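Local coordinates for beta-galacturonidase (Eisenbergiella tayi, PDB 6NCW), which probably hydrolyses beta-linked galacturonic acid residues from the ends of glycans or glycosides, as a family 2 glycoside hydrolase of a gut bacterium, at residues 355-358 with 359-362; 385-388 with 389-393; 484-487 with 488-491; 292-295 with 296-299. All blocks are in the same frame, centred on the assembly; numbering follows the deposited sequence.

Contact 1 (355-358 with 359-362); sequences DCIR and EMIT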
loop_
_atom_site.group_PDB
_atom_site.type_symbol
_atom_site.label_atom_id
_atom_site.label_comp_id
_atom_site.label_asym_id
_atom_site.label_seq_id
_atom_site.Cartn_x
_atom_site.Cartn_y
_atom_site.Cartn_z
ATOM N N ASP A 355 -41.375 -1.979 15.660
ATOM C CA ASP A 355 -40.796 -3.172 16.281
ATOM C C ASP A 355 -39.369 -2.915 16.769
ATOM O O ASP A 355 -38.995 -3.320 17.878
ATOM C CB ASP A 355 -40.818 -4.342 15.300
ATOM C CG ASP A 355 -42.219 -4.910 15.084
ATOM O OD1 ASP A 355 -43.116 -4.638 15.906
ATOM O OD2 ASP A 355 -42.414 -5.640 14.091
ATOM N N CYS A 356 -38.544 -2.275 15.937
ATOM C CA CYS A 356 -37.171 -1.982 16.341
ATOM C C CYS A 356 -37.149 -1.084 17.572
ATOM O O CYS A 356 -36.425 -1.351 18.536
ATOM C CB CYS A 356 -36.402 -1.337 15.184
ATOM S SG CYS A 356 -34.649 -0.895 15.562
ATOM N N ILE A 357 -37.942 -0.018 17.558
ATOM C CA ILE A 357 -37.976 0.890 18.701
ATOM C C ILE A 357 -38.435 0.157 19.966
ATOM O O ILE A 357 -37.827 0.285 21.036
ATOM C CB ILE A 357 -38.877 2.089 18.383
ATOM C CG1 ILE A 357 -38.260 2.908 17.234
ATOM C CG2 ILE A 357 -39.119 2.937 19.653
ATOM C CD1 ILE A 357 -39.013 4.198 16.982
ATOM N N ARG A 358 -39.529 -0.605 19.870
ATOM C CA ARG A 358 -40.029 -1.320 21.047
ATOM C C ARG A 358 -38.964 -2.240 21.623
ATOM O O ARG A 358 -38.699 -2.224 22.834
ATOM C CB ARG A 358 -41.278 -2.118 20.691
ATOM C CG ARG A 358 -42.551 -1.296 20.696
ATOM C CD ARG A 358 -43.764 -2.180 20.418
ATOM N NE ARG A 358 -43.791 -2.602 19.022
ATOM C CZ ARG A 358 -44.416 -1.930 18.056
ATOM N NH1 ARG A 358 -45.081 -0.811 18.341
ATOM N NH2 ARG A 358 -44.380 -2.381 16.809
ATOM N N GLU A 359 -38.327 -3.041 20.764
ATOM C CA GLU A 359 -37.339 -4.000 21.240
ATOM C C GLU A 359 -36.098 -3.304 21.783
ATOM O O GLU A 359 -35.556 -3.717 22.818
ATOM C CB GLU A 359 -36.986 -4.965 20.117
ATOM C CG GLU A 359 -38.149 -5.907 19.770
ATOM C CD GLU A 359 -37.832 -6.769 18.552
ATOM O OE1 GLU A 359 -38.513 -7.786 18.342
ATOM O OE2 GLU A 359 -36.887 -6.432 17.808
ATOM N N MET A 360 -35.664 -2.224 21.115
ATOM C CA MET A 360 -34.483 -1.479 21.538
ATOM C C MET A 360 -34.665 -0.890 22.935
ATOM O O MET A 360 -33.820 -1.082 23.814
ATOM C CB MET A 360 -34.182 -0.389 20.503
ATOM C CG MET A 360 -33.319 0.767 20.945
ATOM S SD MET A 360 -33.109 1.995 19.599
ATOM C CE MET A 360 -34.618 2.967 19.654
ATOM N N ILE A 361 -35.757 -0.166 23.165
ATOM C CA ILE A 361 -35.891 0.520 24.451
ATOM C C ILE A 361 -36.217 -0.475 25.560
ATOM O O ILE A 361 -35.679 -0.376 26.671
ATOM C CB ILE A 361 -36.924 1.661 24.369
ATOM C CG1 ILE A 361 -36.419 2.739 23.400
ATOM C CG2 ILE A 361 -37.151 2.292 25.747
ATOM C CD1 ILE A 361 -37.331 3.935 23.232
ATOM N N THR A 362 -37.073 -1.465 25.280
ATOM C CA THR A 362 -37.370 -2.468 26.302
ATOM C C THR A 362 -36.093 -3.172 26.758
ATOM O O THR A 362 -35.896 -3.397 27.954
ATOM C CB THR A 362 -38.394 -3.477 25.775
ATOM O OG1 THR A 362 -39.564 -2.771 25.339
ATOM C CG2 THR A 362 -38.796 -4.475 26.863
#

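Contact 2 (385-388 with 389-393); sequences YGRE and CYSEQ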
loop_
_atom_site.group_PDB
_atom_site.type_symbol
_atom_site.label_atom_id
_atom_site.label_comp_id
_atom_site.label_asym_id
_atom_site.label_seq_id
_atom_site.Cartn_x
_atom_site.Cartn_y
_atom_site.Cartn_z
ATOM N N TYR A 385 -45.520 13.212 4.513
ATOM C CA TYR A 385 -45.626 11.813 4.920
ATOM C C TYR A 385 -44.462 11.429 5.828
ATOM O O TYR A 385 -44.646 10.692 6.810
ATOM C CB TYR A 385 -45.698 10.874 3.710
ATOM C CG TYR A 385 -45.603 9.427 4.155
ATOM C CD1 TYR A 385 -46.617 8.852 4.929
ATOM C CD2 TYR A 385 -44.474 8.653 3.867
ATOM C CE1 TYR A 385 -46.525 7.532 5.379
ATOM C CE2 TYR A 385 -44.369 7.336 4.310
ATOM C CZ TYR A 385 -45.401 6.779 5.067
ATOM O OH TYR A 385 -45.311 5.480 5.511
ATOM N N GLY A 386 -43.265 11.949 5.538
ATOM C CA GLY A 386 -42.151 11.780 6.460
ATOM C C GLY A 386 -42.477 12.292 7.849
ATOM O O GLY A 386 -42.253 11.600 8.845
ATOM N N ARG A 387 -43.039 13.506 7.930
ATOM C CA ARG A 387 -43.366 14.105 9.226
ATOM C C ARG A 387 -44.318 13.221 10.031
ATOM O O ARG A 387 -44.177 13.102 11.253
ATOM C CB ARG A 387 -43.972 15.500 9.016
ATOM C CG ARG A 387 -44.333 16.261 10.288
ATOM C CD ARG A 387 -45.598 17.109 10.088
ATOM N NE ARG A 387 -46.747 16.306 9.629
ATOM C CZ ARG A 387 -47.468 15.494 10.403
ATOM N NH1 ARG A 387 -47.170 15.352 11.687
ATOM N NH2 ARG A 387 -48.482 14.806 9.890
ATOM N N GLU A 388 -45.295 12.593 9.362
ATOM C CA GLU A 388 -46.220 11.703 10.061
ATOM C C GLU A 388 -45.474 10.550 10.718
ATOM O O GLU A 388 -45.757 10.194 11.866
ATOM C CB GLU A 388 -47.291 11.183 9.089
ATOM C CG GLU A 388 -48.185 10.047 9.640
ATOM C CD GLU A 388 -49.087 9.443 8.559
ATOM O OE1 GLU A 388 -49.943 10.167 8.007
ATOM O OE2 GLU A 388 -48.925 8.245 8.237
ATOM N N CYS A 389 -44.486 9.983 10.020
ATOM C CA CYS A 389 -43.667 8.917 10.595
ATOM C C CYS A 389 -42.815 9.425 11.754
ATOM O O CYS A 389 -42.729 8.772 12.800
ATOM C CB CYS A 389 -42.769 8.305 9.516
ATOM S SG CYS A 389 -43.652 7.538 8.142
ATOM N N TYR A 390 -42.123 10.559 11.572
ATOM C CA TYR A 390 -41.333 11.088 12.679
ATOM C C TYR A 390 -42.211 11.271 13.908
ATOM O O TYR A 390 -41.824 10.899 15.015
ATOM C CB TYR A 390 -40.656 12.414 12.297
ATOM C CG TYR A 390 -39.364 12.268 11.518
ATOM C CD1 TYR A 390 -38.118 12.381 12.149
ATOM C CD2 TYR A 390 -39.384 12.020 10.144
ATOM C CE1 TYR A 390 -36.923 12.261 11.417
ATOM C CE2 TYR A 390 -38.206 11.897 9.409
ATOM C CZ TYR A 390 -36.982 12.016 10.045
ATOM O OH TYR A 390 -35.836 11.879 9.295
ATOM N N SER A 391 -43.414 11.824 13.723
ATOM C CA SER A 391 -44.287 12.078 14.864
ATOM C C SER A 391 -44.663 10.774 15.551
ATOM O O SER A 391 -44.573 10.660 16.775
ATOM C CB SER A 391 -45.542 12.844 14.422
ATOM O OG SER A 391 -46.276 13.316 15.550
ATOM N N GLU A 392 -45.058 9.766 14.768
ATOM C CA GLU A 392 -45.456 8.484 15.339
ATOM C C GLU A 392 -44.335 7.862 16.160
ATOM O O GLU A 392 -44.580 7.298 17.237
ATOM C CB GLU A 392 -45.865 7.514 14.231
ATOM C CG GLU A 392 -47.081 7.905 13.440
ATOM C CD GLU A 392 -47.317 6.942 12.285
ATOM O OE1 GLU A 392 -48.414 6.968 11.672
ATOM O OE2 GLU A 392 -46.389 6.158 11.988
ATOM N N GLN A 393 -43.099 7.933 15.655
ATOM C CA GLN A 393 -41.998 7.238 16.313
ATOM C C GLN A 393 -41.509 8.006 17.531
ATOM O O GLN A 393 -41.151 7.401 18.544
ATOM C CB GLN A 393 -40.871 6.990 15.303
ATOM C CG GLN A 393 -41.343 6.110 14.157
ATOM C CD GLN A 393 -40.258 5.748 13.168
ATOM O OE1 GLN A 393 -39.065 5.694 13.499
ATOM N NE2 GLN A 393 -40.671 5.490 11.932
#

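Contact 3 (484-487 with 488-491); sequences EEYQ and VQAL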
loop_
_atom_site.group_PDB
_atom_site.type_symbol
_atom_site.label_atom_id
_atom_site.label_comp_id
_atom_site.label_asym_id
_atom_site.label_seq_id
_atom_site.Cartn_x
_atom_site.Cartn_y
_atom_site.Cartn_z
ATOM N N GLU A 484 -4.633 11.497 2.687
ATOM C CA GLU A 484 -4.635 11.669 4.129
ATOM C C GLU A 484 -4.312 13.101 4.527
ATOM O O GLU A 484 -4.819 13.585 5.545
ATOM C CB GLU A 484 -3.634 10.700 4.773
ATOM C CG GLU A 484 -4.063 9.228 4.712
ATOM C CD GLU A 484 -3.164 8.323 5.541
ATOM O OE1 GLU A 484 -3.138 8.502 6.783
ATOM O OE2 GLU A 484 -2.479 7.440 4.950
ATOM N N GLU A 485 -3.446 13.782 3.767
ATOM C CA GLU A 485 -3.146 15.181 4.075
ATOM C C GLU A 485 -4.387 16.042 3.974
ATOM O O GLU A 485 -4.650 16.871 4.848
ATOM C CB GLU A 485 -2.069 15.720 3.146
ATOM C CG GLU A 485 -0.736 15.069 3.357
ATOM C CD GLU A 485 -0.480 13.947 2.349
ATOM O OE1 GLU A 485 -1.442 13.487 1.685
ATOM O OE2 GLU A 485 0.693 13.535 2.230
ATOM N N TYR A 486 -5.173 15.870 2.913
ATOM C CA TYR A 486 -6.369 16.689 2.833
ATOM C C TYR A 486 -7.296 16.402 4.008
ATOM O O TYR A 486 -7.927 17.318 4.544
ATOM C CB TYR A 486 -7.117 16.483 1.521
ATOM C CG TYR A 486 -8.301 17.418 1.464
ATOM C CD1 TYR A 486 -9.565 17.011 1.890
ATOM C CD2 TYR A 486 -8.136 18.737 1.059
ATOM C CE1 TYR A 486 -10.653 17.885 1.864
ATOM C CE2 TYR A 486 -9.204 19.608 1.021
ATOM C CZ TYR A 486 -10.467 19.178 1.427
ATOM O OH TYR A 486 -11.524 20.066 1.403
ATOM N N GLN A 487 -7.411 15.132 4.412
ATOM C CA GLN A 487 -8.315 14.814 5.509
ATOM C C GLN A 487 -7.866 15.503 6.790
ATOM O O GLN A 487 -8.699 15.904 7.611
ATOM C CB GLN A 487 -8.408 13.305 5.733
ATOM C CG GLN A 487 -9.415 12.940 6.825
ATOM C CD GLN A 487 -9.344 11.477 7.253
ATOM O OE1 GLN A 487 -8.251 10.934 7.511
ATOM N NE2 GLN A 487 -10.506 10.829 7.333
ATOM N N VAL A 488 -6.549 15.623 6.986
ATOM C CA VAL A 488 -6.014 16.352 8.130
ATOM C C VAL A 488 -6.547 17.780 8.137
ATOM O O VAL A 488 -7.072 18.257 9.148
ATOM C CB VAL A 488 -4.473 16.337 8.100
ATOM C CG1 VAL A 488 -3.902 17.439 9.038
ATOM C CG2 VAL A 488 -3.947 14.969 8.475
ATOM N N GLN A 489 -6.448 18.467 6.990
ATOM C CA GLN A 489 -6.865 19.864 6.897
ATOM C C GLN A 489 -8.360 20.011 7.128
ATOM O O GLN A 489 -8.802 20.929 7.822
ATOM C CB GLN A 489 -6.505 20.446 5.528
ATOM C CG GLN A 489 -5.051 20.277 5.100
ATOM C CD GLN A 489 -4.803 20.655 3.624
ATOM O OE1 GLN A 489 -3.669 20.577 3.137
ATOM N NE2 GLN A 489 -5.867 21.059 2.915
ATOM N N ALA A 490 -9.161 19.148 6.503
ATOM C CA ALA A 490 -10.609 19.218 6.664
ATOM C C ALA A 490 -11.015 19.052 8.129
ATOM O O ALA A 490 -11.776 19.865 8.672
ATOM C CB ALA A 490 -11.281 18.154 5.799
ATOM N N LEU A 491 -10.492 18.018 8.794
ATOM C CA LEU A 491 -10.903 17.752 10.174
ATOM C C LEU A 491 -10.462 18.876 11.105
ATOM O O LEU A 491 -11.205 19.261 12.014
ATOM C CB LEU A 491 -10.355 16.405 10.645
ATOM C CG LEU A 491 -11.268 15.175 10.472
ATOM C CD1 LEU A 491 -12.480 15.291 11.382
ATOM C CD2 LEU A 491 -11.716 15.031 9.017
#

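Contact 4 (292-295 with 296-299); sequences AMQH and DLML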
loop_
_atom_site.group_PDB
_atom_site.type_symbol
_atom_site.label_atom_id
_atom_site.label_comp_id
_atom_site.label_asym_id
_atom_site.label_seq_id
_atom_site.Cartn_x
_atom_site.Cartn_y
_atom_site.Cartn_z
ATOM N N ALA A 292 -12.453 -7.167 20.297
ATOM C CA ALA A 292 -12.463 -6.180 19.228
ATOM C C ALA A 292 -13.217 -4.923 19.652
ATOM O O ALA A 292 -12.813 -3.799 19.306
ATOM C CB ALA A 292 -13.079 -6.787 17.967
ATOM N N MET A 293 -14.301 -5.101 20.411
ATOM C CA MET A 293 -15.035 -3.973 20.979
ATOM C C MET A 293 -14.145 -3.126 21.857
ATOM O O MET A 293 -14.099 -1.903 21.717
ATOM C CB MET A 293 -16.216 -4.472 21.810
ATOM C CG MET A 293 -17.303 -5.085 20.990
ATOM S SD MET A 293 -18.647 -5.667 22.054
ATOM C CE MET A 293 -19.740 -6.255 20.757
ATOM N N GLN A 294 -13.486 -3.763 22.828
ATOM C CA GLN A 294 -12.659 -3.022 23.763
ATOM C C GLN A 294 -11.482 -2.372 23.047
ATOM O O GLN A 294 -11.078 -1.253 23.390
ATOM C CB GLN A 294 -12.184 -3.946 24.892
ATOM C CG GLN A 294 -11.421 -3.244 25.998
ATOM C CD GLN A 294 -12.157 -2.028 26.542
ATOM O OE1 GLN A 294 -13.375 -1.914 26.409
ATOM N NE2 GLN A 294 -11.414 -1.112 27.156
ATOM N N HIS A 295 -10.934 -3.042 22.030
ATOM C CA HIS A 295 -9.859 -2.431 21.253
ATOM C C HIS A 295 -10.323 -1.125 20.606
ATOM O O HIS A 295 -9.640 -0.099 20.707
ATOM C CB HIS A 295 -9.345 -3.403 20.197
ATOM C CG HIS A 295 -8.052 -2.977 19.590
ATOM N ND1 HIS A 295 -7.972 -2.349 18.365
ATOM C CD2 HIS A 295 -6.788 -3.036 20.068
ATOM C CE1 HIS A 295 -6.709 -2.072 18.097
ATOM N NE2 HIS A 295 -5.972 -2.460 19.122
ATOM N N ASP A 296 -11.496 -1.139 19.957
ATOM C CA ASP A 296 -12.095 0.101 19.461
ATOM C C ASP A 296 -12.260 1.126 20.584
ATOM O O ASP A 296 -11.939 2.309 20.412
ATOM C CB ASP A 296 -13.454 -0.160 18.807
ATOM C CG ASP A 296 -13.348 -0.771 17.399
ATOM O OD1 ASP A 296 -12.225 -1.082 16.925
ATOM O OD2 ASP A 296 -14.422 -0.968 16.773
ATOM N N LEU A 297 -12.797 0.700 21.733
ATOM C CA LEU A 297 -13.067 1.665 22.793
ATOM C C LEU A 297 -11.779 2.314 23.286
ATOM O O LEU A 297 -11.759 3.518 23.573
ATOM C CB LEU A 297 -13.836 1.003 23.939
ATOM C CG LEU A 297 -15.312 0.826 23.580
ATOM C CD1 LEU A 297 -16.114 0.081 24.646
ATOM C CD2 LEU A 297 -15.909 2.190 23.304
ATOM N N MET A 298 -10.684 1.547 23.344
ATOM C CA MET A 298 -9.412 2.111 23.787
ATOM C C MET A 298 -8.843 3.101 22.775
ATOM O O MET A 298 -8.234 4.098 23.172
ATOM C CB MET A 298 -8.408 0.987 24.085
ATOM C CG MET A 298 -8.817 0.147 25.286
ATOM S SD MET A 298 -7.577 -1.051 25.831
ATOM C CE MET A 298 -7.296 -2.043 24.327
ATOM N N LEU A 299 -9.038 2.864 21.472
ATOM C CA LEU A 299 -8.636 3.867 20.501
ATOM C C LEU A 299 -9.486 5.119 20.650
ATOM O O LEU A 299 -8.964 6.240 20.685
ATOM C CB LEU A 299 -8.738 3.309 19.078
ATOM C CG LEU A 299 -7.801 2.148 18.761
ATOM C CD1 LEU A 299 -8.066 1.570 17.337
ATOM C CD2 LEU A 299 -6.351 2.594 18.895
HETATM O O HOH W 1 -11.688 -3.873 16.570
#

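Contact 1 (355-358 with 359-362)
The peptide carbonyl of R358 is met by T362 on opposite faces of its plane: OG1 reaches R358 O at 2.7 Å from one face, and the backbone N of T362 reaches the same oxygen at 3.0 Å from the other. This is a side-chain-to-backbone i to i+4 bond on an alpha-helix, here helix 349-364 of the TIM barrel. T362 can double its grip because OG1 sits beside its own backbone N (chi1 -56°), where it follows the main-chain bond back to the preceding turn. The other flat group is the guanidinium of R358, which carries the carboxylate oxygen D355 OD1 at its edge and in its plane. In that salt bridge R358 NH2 lies 2.7 Å from D355 OD1 and comes from above the carboxylate plane, 37° out of it. E359 extends past the same turn, with CG 3.3 Å from D355 O, and its carboxylate leaves the helix to bond T96 and H91. Buried residues line the remaining side, where M360 and I361 touch W373 of strand 370-374. The I357 and I361 side chains run alongside each other in one direction, closing to 4.1 Å between I357 CG2 and I361 CD1.

Contact 2 (385-388 with 389-393)
C389 places its sulfur over one face of the Y385 ring, a Cys sulfur-aromatic contact across one helical turn: SG lies 4.0 Å from the centroid of the Y385 ring, 27° off the normal. The closest ring atom is CZ, 3.6 Å from C389 SG, which puts the sulfur toward the phenol end, and Y385 OH is itself anchored to the carbonyl of M344. Y390 follows, bonding its N to G386 O at 2.9 Å; the same oxygen lies near the plane of the Y390 ring at its edge, 3.2 Å from CD2. At S391 the contact is slight: CB comes to 4.1 Å from R387 NH1, whose guanidinium is held by E384 and Y421. E392 then runs side by side with E388, their carboxylates 3.7 Å apart between E392 OE1 and E388 OE2. K350 forms salt bridges with both, which probably offsets the like charges. All this lies on helix 384-400 of the beta-alpha-beta unit between strands 370-374 and 406-410, with helices 341-344 and 349-364 against the Y385 and C389 side.

Contact 3 (484-487 with 488-491)
Q487 and L491 form the close-fitting half of this helical turn, lying side by side with Q487 CG 3.8 Å from L491 CD2. The same methyl, L491 CD2, also approaches the carbonyl oxygen of Q487 to 3.4 Å, and V488 adds CG2 at 3.4 Å from E484 O. The evidence for a firm setting is in the polar ends too: the buried amide of Q487 gives NE2 to the carbonyls of A468 and G533, while the carboxylate of E484 takes the backbone N of G473 and of L543 and forms a salt bridge with R475 of the second subunit. The opposite character appears at Q489, which is exposed to solvent, although its OE1 is bonded to H479. There the side chains of Y486 and Q489 cross at about a right angle with ring and amide planes 56° apart, and Q489 NE2 stays 3.7 Å from Y486 CD2 in an oblique approach. Y486 CE1 also packs on the buried A490, 4.0 Å from A490 CB; the Y486 hydroxyl is bonded to K432 O. The side chain of Q487 comes within about 5 Å of that of K532, a galacturonate-binding residue. Helix 484-500, which begins here, connects strands 461-466 and 504-509 as a beta-alpha-beta unit of the barrel, and helix 544-553 packs against it through V547, touched by V488 and L491.

Contact 4 (292-295 with 296-299)
Two torsions bend the Q294 amide toward the next turn, onto L297 and M298: chi1 at -174° turns CG away from the backbone N, and chi2 at 51° bends the chain. The result is an i, i+3 and i, i+4 cluster on helix 290-302, the helix of the beta-alpha-beta unit between strands 268-276 and 307-309 of the TIM barrel. Q294 crosses both partners at about a right angle, with NE2 3.4 Å from M298 CG and OE1 3.8 Å from L297 CD1. The buried amide is not left to these carbons, for NE2 bonds OE1 of Q326 on helix 317-326. L297 packs on the same helix through F319 and L322. On another side H295, also with its ring carbon anti to N (chi1 -166°), sets CE1 4.0 Å from L299 CD1 in an oblique approach. The third subunit packs on both groups, its P38 on Q294 and M298, its F284 on A292 and its P47 on L299, so the helix contributes to the tetramer interface. The regular main-chain bonds include D296 N to A292 O at 3.0 Å. The carboxylate of D296 is buried and has salt bridges to R539 and R277, one to each oxygen, which would favour its charged form. A water bridges D296 and A292, donating to D296 OD1 at 2.9 Å and to A292 O at 3.0 Å.

In the fold
From the N terminus the order is contact 4, contact 1, contact 2 and contact 3, all in series within the TIM barrel domain. Each pairs adjoining turns of one continuous helix, so no contact closes a loop and none encloses or crosses another. The evidence for a direct link is confined to contacts 1 and 2: their centres lie about 17 Å apart, and I357 CD1 meets Q393 CB at 3.8 Å, joining helices 349-364 and 384-400. Contacts 3 and 4 stay about 13 Å apart at their nearest atoms, yet both reach other subunits, while contacts 2 and 4 fall on opposite sides of the chain's centre.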